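Local coordinates for DUF3863 domain-containing protein (Parabacteroides distasonis, PDB 3LM3) that is of unknown function but is probably a carbohydrate-active enzyme, a glycoside hydrolase or deacetylase, at residues Glu275-Phe279 and Asn340-Val344. Sequence-based numbering, arbitrary orientation. Where two conformers were deposited one is given.
Sequences ELNGF and NYRFV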
# COMPACT_ATOMS: atom_id res chain seq x y z
N GLU A 275 1.36 -18.56 7.61
CA GLU A 275 1.17 -19.44 8.77
C GLU A 275 0.50 -18.72 9.93
O GLU A 275 -0.37 -19.29 10.60
CB GLU A 275 2.49 -20.03 9.24
CG GLU A 275 2.99 -21.19 8.41
CD GLU A 275 4.09 -21.97 9.12
OE1 GLU A 275 5.01 -21.33 9.70
OE2 GLU A 275 4.03 -23.21 9.12
N LEU A 276 0.90 -17.47 10.17
CA LEU A 276 0.35 -16.71 11.29
C LEU A 276 -1.07 -16.18 11.03
O LEU A 276 -1.86 -16.08 11.97
CB LEU A 276 1.27 -15.53 11.62
CG LEU A 276 2.65 -15.88 12.19
CD1 LEU A 276 3.61 -14.69 12.13
CD2 LEU A 276 2.54 -16.44 13.61
N ASN A 277 -1.32 -15.80 9.79
CA ASN A 277 -2.53 -15.01 9.48
C ASN A 277 -3.57 -15.74 8.67
O ASN A 277 -4.68 -15.25 8.51
CB ASN A 277 -2.11 -13.72 8.76
CG ASN A 277 -1.19 -12.88 9.62
OD1 ASN A 277 -1.46 -12.76 10.83
ND2 ASN A 277 -0.09 -12.36 9.04
N GLY A 278 -3.19 -16.85 8.07
CA GLY A 278 -4.11 -17.65 7.28
C GLY A 278 -4.12 -17.33 5.79
O GLY A 278 -4.71 -18.06 5.00
N PHE A 279 -3.51 -16.21 5.40
CA PHE A 279 -3.33 -15.87 3.99
C PHE A 279 -2.08 -15.00 3.95
O PHE A 279 -1.61 -14.53 5.00
CB PHE A 279 -4.52 -15.10 3.39
CG PHE A 279 -4.75 -13.72 3.97
CD1 PHE A 279 -5.53 -13.54 5.09
CD2 PHE A 279 -4.21 -12.61 3.36
CE1 PHE A 279 -5.76 -12.26 5.62
CE2 PHE A 279 -4.42 -11.34 3.88
CZ PHE A 279 -5.20 -11.17 5.01
N ASN A 340 -6.76 -10.48 13.20
CA ASN A 340 -5.74 -10.25 14.19
C ASN A 340 -4.45 -10.66 13.49
O ASN A 340 -4.25 -11.83 13.23
CB ASN A 340 -6.03 -11.09 15.45
CG ASN A 340 -5.09 -10.79 16.59
OD1 ASN A 340 -3.96 -10.40 16.39
ND2 ASN A 340 -5.58 -10.98 17.81
N TYR A 341 -3.64 -9.68 13.10
CA TYR A 341 -2.47 -9.95 12.26
C TYR A 341 -1.17 -9.94 13.05
O TYR A 341 -0.98 -9.13 13.98
CB TYR A 341 -2.35 -8.92 11.16
CG TYR A 341 -3.58 -8.73 10.32
CD1 TYR A 341 -4.18 -9.79 9.63
CD2 TYR A 341 -4.14 -7.46 10.17
CE1 TYR A 341 -5.29 -9.60 8.82
CE2 TYR A 341 -5.25 -7.25 9.36
CZ TYR A 341 -5.82 -8.33 8.70
OH TYR A 341 -6.91 -8.12 7.85
N ARG A 342 -0.30 -10.87 12.70
CA ARG A 342 1.03 -10.99 13.28
C ARG A 342 2.04 -11.19 12.17
O ARG A 342 1.76 -11.89 11.18
CB ARG A 342 1.10 -12.19 14.22
CG ARG A 342 0.24 -12.01 15.46
CD ARG A 342 0.18 -13.28 16.29
NE ARG A 342 -0.46 -14.32 15.50
CZ ARG A 342 -0.36 -15.63 15.69
NH1 ARG A 342 0.37 -16.13 16.70
NH2 ARG A 342 -1.02 -16.45 14.88
N PHE A 343 3.21 -10.57 12.35
CA PHE A 343 4.36 -10.77 11.49
C PHE A 343 5.62 -10.90 12.30
O PHE A 343 5.73 -10.28 13.36
CB PHE A 343 4.52 -9.60 10.51
CG PHE A 343 3.32 -9.38 9.65
CD1 PHE A 343 3.10 -10.16 8.53
CD2 PHE A 343 2.39 -8.41 9.98
CE1 PHE A 343 1.94 -10.00 7.78
CE2 PHE A 343 1.22 -8.25 9.20
CZ PHE A 343 1.02 -9.04 8.10
N VAL A 344 6.56 -11.68 11.79
CA VAL A 344 7.91 -11.81 12.35
C VAL A 344 8.90 -11.69 11.20
O VAL A 344 8.71 -12.32 10.15
CB VAL A 344 8.11 -13.15 13.07
CG1 VAL A 344 9.57 -13.31 13.51
CG2 VAL A 344 7.14 -13.29 14.24
O HOH W 1 -2.36 -13.69 13.47
O HOH W 2 -4.68 -15.00 12.61
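Asn277 plugs its side-chain amide into the backbone of Arg342, using both of its polar atoms. Its OD1 takes the Arg342 N-H on a lone pair in the amide plane, 2.9 Å from OD1 to N and nearly straight (168°), while ND2 gives a more bent bond to Arg342 O, also 2.9 Å. The carboxamide thus pairs with the edge of strand 341-346 much as a neighbouring strand would. With CG anti to its own carbonyl carbon (chi1 -60°), Asn277 drops from the helix onto the strand, where ND2 also lies 3.4 Å from CE1 of Phe343, the side chains crossing at about a right angle. Arg342 returns the grip: its chain bends at chi3 (-63°), bringing NH2 to Leu276 O at 3.1 Å, on a lone pair. One methyl of Leu276, CD2, sits over the centre of the guanidinium face, 3.7 Å from Arg342 CZ; the other, CD1, rests against the strand backbone and CG2 of Val344. Water 1, at the guanidinium edge, accepts from Arg342 NE and lies within hydrogen-bonding distance of both Leu276 O and Asn340 O; water 2 lies somewhat farther from the same two oxygens. Leu276 O, near the helix end, therefore has protein and solvent partners. Just past the helix, Gly278 takes a positive phi, and Phe279 beyond it touches Tyr341, CZ to CE1 4.1 Å; the Tyr341 hydroxyl is engaged by Pro191 O and Trp329 NE1. The contact fastens the C-terminal end of helix 255-277, just before strand 280-287 of the parallel sheet, to strand 341-346, an outermost strand of the four-stranded antiparallel sheet. On its other edge, this strand pairs with strand 357-363, through Tyr341 with Met363 and Phe343 with Trp361, so Arg342, between these two, turns its N-H and C=O to the helix end.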